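Local coordinates for protein probable thiosulfate sulfurtransferase (Thermus thermophilus, PDB 2EG4) that probably transfers sulfur from thiosulfate to cyanide, as rhodanese-family sulfurtransferases do, and binds a zinc ion, at residues A33-L38 with S217-L222; G188-S193 with R212-S217. All blocks are in the same frame, centred on the assembly; numbering follows the deposited sequence.

Contact 2 lies within the second rhodanese-like domain, whereas contact 1 joins the first to the second. Contact 2 is largely buried: it pairs strands 186-190 and 210-213, is held mainly by backbone bonds, and carries the loop that grips a sulfate. Contact 1 lies farther out, where a loop of the first rhodanese-like domain meets helix 217-223, and its bonds run through side chains, a carboxylate and the face of an imidazole. The two share Ser-217 and both reach the zinc, through His-219 in contact 1 and His-192 in contact 2. They also touch directly, through a probable hydrogen bond of Glu-220 OE1 with Tyr-214 OH and the packing of Leu-36 on Leu-215.

Contact 1 (A33-L38 with S217-L222); sequences APKLRL and SMHEWL. With ZN (zinc ion), chain C.
Glu-220 OE1 is gripped by two groups: a water, which donates to it at 2.7 Å and also donates to Leu-38 O, and the hydroxyl of Tyr-214. The other carboxylate oxygen, Glu-220 OE2, accepts from Leu-38 N over 2.8 Å, met on its syn side 35° out of the carboxylate plane. Both backbone polar atoms of Leu-38 are thus tied to one side chain, one directly and one through solvent. With CG anti to the backbone N (chi1 177°) and the chain extended beyond it, Glu-220 reaches from the helix to the loop. Arg-37 crosses it at about a right angle, its CG 3.8 Å from Glu-220 OE2, while its guanidinium group forms salt bridges with Glu-224 and Glu-43.

At the other end, Lys-35 brings CD over the centre of the His-219 ring. This CD stands 3.5 Å from the centroid of the His-219 ring, almost exactly on the ring normal, a CH-pi contact. Bends at chi3 and chi4 leave Lys-35 NZ 5.2 Å from His-219 ND1. That nitrogen, His-219 ND1, binds the zinc at 2.1 Å, in a site completed by Cys-151, Cys-152 and His-192, so Lys-35, from the first rhodanese-like domain, covers one face of a zinc ligand of the second.

The loop, between strand 27-28 and helix 41-57, thus joins the two rhodanese-like domains: Leu-36 and Leu-38 pack on helix 41-57, while Glu-220 also touches Ala-125 of helix 125-129.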
ATOM      1  N   ALA A  33       2.700   6.542  -7.777  1.00 26.95           N
ATOM      2  CA  ALA A  33       2.737   7.994  -7.962  1.00 29.09           C
ATOM      3  C   ALA A  33       1.846   8.974  -7.200  1.00 30.01           C
ATOM      4  O   ALA A  33       2.334   9.964  -6.653  1.00 30.03           O
ATOM      5  CB  ALA A  33       2.632   8.293  -9.447  1.00 30.39           C
ATOM      6  N   PRO A  34       0.531   8.739  -7.187  1.00 28.73           N
ATOM      7  CA  PRO A  34      -0.386   9.644  -6.496  1.00 28.07           C
ATOM      8  C   PRO A  34      -0.141   9.851  -5.008  1.00 25.52           C
ATOM      9  O   PRO A  34      -0.212   8.901  -4.243  1.00 25.38           O
ATOM     10  CB  PRO A  34      -1.762   9.003  -6.734  1.00 29.88           C
ATOM     11  CG  PRO A  34      -1.567   8.165  -7.949  1.00 31.79           C
ATOM     12  CD  PRO A  34      -0.195   7.590  -7.756  1.00 29.33           C
ATOM     13  N   LYS A  35       0.161  11.086  -4.623  1.00 24.59           N
ATOM     14  CA  LYS A  35       0.325  11.444  -3.214  1.00 23.54           C
ATOM     15  C   LYS A  35      -1.055  11.981  -2.820  1.00 26.26           C
ATOM     16  O   LYS A  35      -1.610  12.861  -3.481  1.00 28.71           O
ATOM     17  CB  LYS A  35       1.405  12.516  -3.036  1.00 25.35           C
ATOM     18  CG  LYS A  35       2.821  11.924  -2.939  1.00 28.27           C
ATOM     19  CD  LYS A  35       3.857  12.987  -2.608  1.00 34.37           C
ATOM     20  CE  LYS A  35       4.198  13.820  -3.818  1.00 37.90           C
ATOM     21  NZ  LYS A  35       5.027  13.026  -4.768  1.00 37.73           N
ATOM     22  N   LEU A  36      -1.611  11.447  -1.741  1.00 21.83           N
ATOM     23  CA  LEU A  36      -2.945  11.827  -1.301  1.00 23.12           C
ATOM     24  C   LEU A  36      -3.045  12.766  -0.116  1.00 22.82           C
ATOM     25  O   LEU A  36      -2.176  12.774   0.762  1.00 23.98           O
ATOM     26  CB  LEU A  36      -3.744  10.571  -0.965  1.00 26.47           C
ATOM     27  CG  LEU A  36      -4.297   9.742  -2.128  1.00 29.29           C
ATOM     28  CD1 LEU A  36      -3.204   9.358  -3.092  1.00 29.43           C
ATOM     29  CD2 LEU A  36      -4.946   8.515  -1.571  1.00 33.54           C
ATOM     30  N   ARG A  37      -4.117  13.559  -0.104  1.00 21.84           N
ATOM     31  CA  ARG A  37      -4.419  14.459   1.003  1.00 19.09           C
ATOM     32  C   ARG A  37      -5.831  14.028   1.404  1.00 23.63           C
ATOM     33  O   ARG A  37      -6.773  14.132   0.608  1.00 19.37           O
ATOM     34  CB  ARG A  37      -4.410  15.932   0.572  1.00 23.09           C
ATOM     35  CG  ARG A  37      -4.668  16.862   1.748  1.00 27.72           C
ATOM     36  CD  ARG A  37      -4.713  18.337   1.378  1.00 34.35           C
ATOM     37  NE  ARG A  37      -4.908  19.199   2.550  1.00 34.47           N
ATOM     38  CZ  ARG A  37      -6.085  19.443   3.126  1.00 38.29           C
ATOM     39  NH1 ARG A  37      -7.183  18.888   2.633  1.00 34.62           N
ATOM     40  NH2 ARG A  37      -6.168  20.242   4.191  1.00 34.46           N
ATOM     41  N   LEU A  38      -5.969  13.518   2.624  1.00 18.36           N
ATOM     42  CA  LEU A  38      -7.249  13.016   3.095  1.00 20.20           C
ATOM     43  C   LEU A  38      -7.600  13.589   4.447  1.00 21.59           C
ATOM     44  O   LEU A  38      -7.334  12.977   5.488  1.00 25.05           O
ATOM     45  CB  LEU A  38      -7.211  11.485   3.146  1.00 21.11           C
ATOM     46  CG  LEU A  38      -6.894  10.771   1.826  1.00 19.64           C
ATOM     47  CD1 LEU A  38      -6.611   9.288   2.105  1.00 20.18           C
ATOM     48  CD2 LEU A  38      -8.061  10.896   0.861  1.00 21.39           C
ATOM     49  N   SER A 217       0.737   9.795   5.080  1.00 18.19           N
ATOM     50  CA  SER A 217       2.082   9.683   5.627  1.00 17.27           C
ATOM     51  C   SER A 217       2.778  11.016   5.875  1.00 17.43           C
ATOM     52  O   SER A 217       2.126  12.055   5.998  1.00 21.28           O
ATOM     53  CB  SER A 217       2.961   8.802   4.734  1.00 17.61           C
ATOM     54  OG  SER A 217       2.803   7.431   5.068  1.00 18.41           O
ATOM     55  N   MET A 218       4.106  10.976   5.975  1.00 18.36           N
ATOM     56  CA  MET A 218       4.901  12.178   6.268  1.00 16.65           C
ATOM     57  C   MET A 218       4.747  13.336   5.267  1.00 23.07           C
ATOM     58  O   MET A 218       4.807  14.510   5.649  1.00 20.86           O
ATOM     59  CB  MET A 218       6.382  11.787   6.412  1.00 23.00           C
ATOM     60  CG  MET A 218       7.145  12.568   7.474  1.00 28.65           C
ATOM     61  SD  MET A 218       6.463  12.391   9.177  1.00 24.72           S
ATOM     62  CE  MET A 218       6.939  13.981   9.800  1.00 22.03           C
ATOM     63  N   HIS A 219       4.545  13.031   3.990  1.00 21.91           N
ATOM     64  CA  HIS A 219       4.359  14.116   3.032  1.00 21.28           C
ATOM     65  C   HIS A 219       3.128  14.936   3.430  1.00 21.66           C
ATOM     66  O   HIS A 219       3.205  16.161   3.564  1.00 21.38           O
ATOM     67  CB  HIS A 219       4.196  13.572   1.602  1.00 25.66           C
ATOM     68  CG  HIS A 219       4.183  14.643   0.556  1.00 24.04           C
ATOM     69  ND1 HIS A 219       5.333  15.126  -0.030  1.00 28.93           N
ATOM     70  CD2 HIS A 219       3.161  15.356   0.022  1.00 26.90           C
ATOM     71  CE1 HIS A 219       5.022  16.090  -0.880  1.00 23.84           C
ATOM     72  NE2 HIS A 219       3.713  16.249  -0.866  1.00 25.41           N
ATOM     73  N   GLU A 220       1.996  14.272   3.653  1.00 20.90           N
ATOM     74  CA  GLU A 220       0.801  15.010   4.029  1.00 20.82           C
ATOM     75  C   GLU A 220       0.984  15.697   5.371  1.00 22.34           C
ATOM     76  O   GLU A 220       0.630  16.856   5.532  1.00 22.28           O
ATOM     77  CB  GLU A 220      -0.406  14.093   4.123  1.00 20.38           C
ATOM     78  CG  GLU A 220      -1.634  14.850   4.575  1.00 22.69           C
ATOM     79  CD  GLU A 220      -2.795  13.952   4.859  1.00 24.40           C
ATOM     80  OE1 GLU A 220      -2.593  12.902   5.517  1.00 23.52           O
ATOM     81  OE2 GLU A 220      -3.923  14.302   4.443  1.00 22.72           O
ATOM     82  N   TRP A 221       1.564  14.977   6.327  1.00 19.17           N
ATOM     83  CA  TRP A 221       1.760  15.511   7.672  1.00 21.42           C
ATOM     84  C   TRP A 221       2.490  16.846   7.636  1.00 22.81           C
ATOM     85  O   TRP A 221       2.104  17.794   8.321  1.00 21.79           O
ATOM     86  CB  TRP A 221       2.524  14.486   8.535  1.00 20.39           C
ATOM     87  CG  TRP A 221       2.608  14.845  10.016  1.00 20.74           C
ATOM     88  CD1 TRP A 221       3.568  15.601  10.634  1.00 19.76           C
ATOM     89  CD2 TRP A 221       1.689  14.445  11.047  1.00 22.41           C
ATOM     90  NE1 TRP A 221       3.301  15.696  11.994  1.00 21.15           N
ATOM     91  CE2 TRP A 221       2.155  14.999  12.270  1.00 20.65           C
ATOM     92  CE3 TRP A 221       0.521  13.677  11.058  1.00 18.53           C
ATOM     93  CZ2 TRP A 221       1.484  14.802  13.490  1.00 20.59           C
ATOM     94  CZ3 TRP A 221      -0.146  13.474  12.266  1.00 19.72           C
ATOM     95  CH2 TRP A 221       0.341  14.035  13.468  1.00 21.62           C
ATOM     96  N   LEU A 222       3.532  16.933   6.821  1.00 22.01           N
ATOM     97  CA  LEU A 222       4.287  18.179   6.711  1.00 21.97           C
ATOM     98  C   LEU A 222       3.523  19.251   5.926  1.00 24.74           C
ATOM     99  O   LEU A 222       3.559  20.421   6.285  1.00 25.54           O
ATOM    100  CB  LEU A 222       5.645  17.923   6.054  1.00 18.50           C
ATOM    101  CG  LEU A 222       6.643  17.140   6.926  1.00 23.98           C
ATOM    102  CD1 LEU A 222       7.903  16.824   6.130  1.00 25.97           C
ATOM    103  CD2 LEU A 222       6.988  17.968   8.181  1.00 21.98           C
TER
HETATM  104 ZN    ZN C 301       7.387  14.649   0.307  1.00 24.10          ZN
HETATM  105  O   HOH W   1      -4.926  11.690   5.911  1.00 18.81           O

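Contact 2 (G188-S193 with R212-S217); sequences GVYCHS and RNYLGS. With ZN (zinc ion), chain C; SO4 (sulfate ion), chain D.
Val-189 is bonded through both its backbone polar atoms to the neighbouring strand: its N donates to Arg-212 O at 3.0 Å, and its O accepts from Tyr-214 N at 3.0 Å. This is parallel pairing, Gly-188 beside Arg-212 and Val-189 beside Asn-213, and Gly-188 CA adds a CA-H...O contact to the same Arg-212 carbonyl.

Beyond the strands, Ser-217 takes over. Its OG accepts from Cys-191 N at 2.9 Å in a nearly straight bond (174°) and donates to Tyr-214 O at 2.7 Å, tying the inverse gamma turn centred on Tyr-214 to the backbone at Cys-191. An alanine here would remove that hydroxyl and is likely to leave Cys-191 N and Tyr-214 O without these partners, weakening the tie between the turn and the start of the sulfate-binding loop.

Tyr-190 and Tyr-214 meet through their CB atoms, 3.7 Å apart, with Tyr-190 CB at the edge of the Tyr-214 ring. One face of that ring is covered by the backbone at Gly-216 and Ser-217. The Tyr-190 hydroxyl bonds to Ile-158 and Ser-161.

After Cys-191, the amides of His-192 and Ser-193 donate to a sulfate ion, probably from the crystallisation liquor: His-192 N to its O2 at 2.7 Å and Ser-193 N to its O3 at 2.8 Å, with Arg-196 and Ala-195 as further donors. Cys-191 begins this loop, its SG 3.1 Å from sulfate O2, consistent with the active-site loop of rhodaneses. The first torsion of His-192 (chi1 179°) turns its ring away from its sulfate-binding N, and NE2 binds the zinc. Ser-193 O accepts from Arg-77 NE.

Helix 195-206 makes the beta-alpha-beta crossover between the strands and packs on Val-189 and Asn-213; helix 125-129 lies against Tyr-214, and helix 73-84 of the first domain, which carries Arg-77, against Leu-215.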
ATOM      1  N   GLY A 188      -0.429   1.218  13.813  1.00 19.67           N
ATOM      2  CA  GLY A 188      -0.515   2.100  12.665  1.00 21.80           C
ATOM      3  C   GLY A 188       0.870   2.104  12.048  1.00 21.43           C
ATOM      4  O   GLY A 188       1.871   1.915  12.745  1.00 21.84           O
ATOM      5  N   VAL A 189       0.935   2.256  10.731  1.00 20.38           N
ATOM      6  CA  VAL A 189       2.221   2.297  10.067  1.00 17.26           C
ATOM      7  C   VAL A 189       2.241   3.449   9.085  1.00 18.50           C
ATOM      8  O   VAL A 189       1.217   3.769   8.486  1.00 16.68           O
ATOM      9  CB  VAL A 189       2.524   0.985   9.290  1.00 18.57           C
ATOM     10  CG1 VAL A 189       2.857  -0.145  10.272  1.00 21.75           C
ATOM     11  CG2 VAL A 189       1.347   0.583   8.447  1.00 16.91           C
ATOM     12  N   TYR A 190       3.395   4.089   8.935  1.00 18.25           N
ATOM     13  CA  TYR A 190       3.493   5.195   7.986  1.00 18.09           C
ATOM     14  C   TYR A 190       4.917   5.358   7.475  1.00 19.40           C
ATOM     15  O   TYR A 190       5.859   4.740   7.987  1.00 18.48           O
ATOM     16  CB  TYR A 190       3.029   6.509   8.646  1.00 15.85           C
ATOM     17  CG  TYR A 190       4.066   7.156   9.541  1.00 19.06           C
ATOM     18  CD1 TYR A 190       4.989   8.056   9.022  1.00 16.70           C
ATOM     19  CD2 TYR A 190       4.102   6.886  10.907  1.00 18.90           C
ATOM     20  CE1 TYR A 190       5.923   8.691   9.830  1.00 20.61           C
ATOM     21  CE2 TYR A 190       5.044   7.521  11.742  1.00 19.54           C
ATOM     22  CZ  TYR A 190       5.944   8.421  11.196  1.00 18.37           C
ATOM     23  OH  TYR A 190       6.871   9.081  11.970  1.00 20.57           O
ATOM     24  N   CYS A 191       5.064   6.164   6.429  1.00 20.09           N
ATOM     25  CA  CYS A 191       6.378   6.469   5.864  1.00 20.95           C
ATOM     26  C   CYS A 191       6.278   7.788   5.106  1.00 21.03           C
ATOM     27  O   CYS A 191       5.745   8.736   5.664  1.00 20.67           O
ATOM     28  CB  CYS A 191       6.875   5.329   4.978  1.00 21.40           C
ATOM     29  SG  CYS A 191       5.736   4.793   3.703  1.00 25.11           S
ATOM     30  N   HIS A 192       6.764   7.872   3.857  1.00 19.78           N
ATOM     31  CA  HIS A 192       6.676   9.134   3.119  1.00 21.61           C
ATOM     32  C   HIS A 192       5.328   9.299   2.429  1.00 21.32           C
ATOM     33  O   HIS A 192       4.659  10.312   2.598  1.00 19.74           O
ATOM     34  CB  HIS A 192       7.785   9.251   2.075  1.00 23.61           C
ATOM     35  CG  HIS A 192       7.713  10.516   1.277  1.00 23.56           C
ATOM     36  ND1 HIS A 192       7.608  10.520  -0.099  1.00 23.59           N
ATOM     37  CD2 HIS A 192       7.676  11.815   1.661  1.00 23.91           C
ATOM     38  CE1 HIS A 192       7.508  11.765  -0.527  1.00 25.10           C
ATOM     39  NE2 HIS A 192       7.545  12.569   0.520  1.00 26.53           N
ATOM     40  N   SER A 193       4.916   8.302   1.646  1.00 17.96           N
ATOM     41  CA  SER A 193       3.632   8.422   0.993  1.00 20.54           C
ATOM     42  C   SER A 193       2.867   7.115   1.047  1.00 18.28           C
ATOM     43  O   SER A 193       2.070   6.815   0.161  1.00 19.38           O
ATOM     44  CB  SER A 193       3.768   8.912  -0.458  1.00 19.61           C
ATOM     45  OG  SER A 193       4.508   8.000  -1.270  1.00 22.13           O
ATOM     46  N   ARG A 212      -3.037  -0.646  10.298  1.00 19.51           N
ATOM     47  CA  ARG A 212      -3.788   0.333   9.502  1.00 19.79           C
ATOM     48  C   ARG A 212      -2.726   1.241   8.914  1.00 18.13           C
ATOM     49  O   ARG A 212      -1.789   1.633   9.606  1.00 18.81           O
ATOM     50  CB  ARG A 212      -4.718   1.162  10.382  1.00 22.38           C
ATOM     51  CG  ARG A 212      -5.826   0.385  11.051  1.00 30.31           C
ATOM     52  CD  ARG A 212      -6.535   1.307  12.030  1.00 32.89           C
ATOM     53  NE  ARG A 212      -7.157   2.433  11.343  1.00 34.68           N
ATOM     54  CZ  ARG A 212      -7.742   3.456  11.960  1.00 38.99           C
ATOM     55  NH1 ARG A 212      -7.784   3.500  13.285  1.00 37.75           N
ATOM     56  NH2 ARG A 212      -8.295   4.432  11.250  1.00 39.96           N
ATOM     57  N   ASN A 213      -2.893   1.601   7.644  1.00 17.94           N
ATOM     58  CA  ASN A 213      -1.906   2.381   6.900  1.00 17.59           C
ATOM     59  C   ASN A 213      -2.224   3.864   6.795  1.00 18.14           C
ATOM     60  O   ASN A 213      -3.280   4.228   6.296  1.00 16.00           O
ATOM     61  CB  ASN A 213      -1.812   1.765   5.480  1.00 18.65           C
ATOM     62  CG  ASN A 213      -0.602   2.251   4.661  1.00 18.64           C
ATOM     63  OD1 ASN A 213      -0.580   2.122   3.414  1.00 19.20           O
ATOM     64  ND2 ASN A 213       0.397   2.754   5.323  1.00 16.02           N
ATOM     65  N   TYR A 214      -1.299   4.704   7.253  1.00 17.72           N
ATOM     66  CA  TYR A 214      -1.458   6.156   7.178  1.00 18.77           C
ATOM     67  C   TYR A 214      -0.984   6.513   5.781  1.00 17.68           C
ATOM     68  O   TYR A 214       0.173   6.868   5.567  1.00 20.10           O
ATOM     69  CB  TYR A 214      -0.593   6.882   8.222  1.00 18.62           C
ATOM     70  CG  TYR A 214      -0.641   8.399   8.091  1.00 17.86           C
ATOM     71  CD1 TYR A 214      -1.716   9.032   7.469  1.00 15.12           C
ATOM     72  CD2 TYR A 214       0.404   9.188   8.557  1.00 16.76           C
ATOM     73  CE1 TYR A 214      -1.733  10.424   7.300  1.00 16.50           C
ATOM     74  CE2 TYR A 214       0.395  10.561   8.408  1.00 19.94           C
ATOM     75  CZ  TYR A 214      -0.680  11.176   7.767  1.00 19.88           C
ATOM     76  OH  TYR A 214      -0.667  12.532   7.581  1.00 19.70           O
ATOM     77  N   LEU A 215      -1.919   6.431   4.836  1.00 17.16           N
ATOM     78  CA  LEU A 215      -1.609   6.681   3.437  1.00 17.63           C
ATOM     79  C   LEU A 215      -1.025   8.066   3.162  1.00 18.02           C
ATOM     80  O   LEU A 215      -0.083   8.186   2.384  1.00 17.86           O
ATOM     81  CB  LEU A 215      -2.863   6.421   2.605  1.00 19.35           C
ATOM     82  CG  LEU A 215      -2.711   6.472   1.092  1.00 17.89           C
ATOM     83  CD1 LEU A 215      -1.611   5.507   0.620  1.00 22.66           C
ATOM     84  CD2 LEU A 215      -4.049   6.130   0.481  1.00 22.21           C
ATOM     85  N   GLY A 216      -1.556   9.111   3.804  1.00 19.17           N
ATOM     86  CA  GLY A 216      -1.005  10.448   3.591  1.00 16.12           C
ATOM     87  C   GLY A 216       0.450  10.503   3.994  1.00 18.88           C
ATOM     88  O   GLY A 216       1.315  11.160   3.352  1.00 19.73           O
ATOM     89  N   SER A 217       0.737   9.795   5.080  1.00 18.19           N
ATOM     90  CA  SER A 217       2.082   9.683   5.627  1.00 17.27           C
ATOM     91  C   SER A 217       2.778  11.016   5.875  1.00 17.43           C
ATOM     92  O   SER A 217       2.126  12.055   5.998  1.00 21.28           O
ATOM     93  CB  SER A 217       2.961   8.802   4.734  1.00 17.61           C
ATOM     94  OG  SER A 217       2.803   7.431   5.068  1.00 18.41           O
TER
HETATM   95 ZN    ZN C 301       7.387  14.649   0.307  1.00 24.10          ZN
HETATM   96  S   SO4 D 501       7.612   5.631   0.876  0.69 23.25           S
HETATM   97  O1  SO4 D 501       8.428   6.231  -0.230  0.69 26.90           O
HETATM   98  O2  SO4 D 501       8.108   6.161   2.188  0.69 23.18           O
HETATM   99  O3  SO4 D 501       6.168   5.996   0.692  0.69 17.53           O
HETATM  100  O4  SO4 D 501       7.757   4.137   0.854  0.69 23.51           O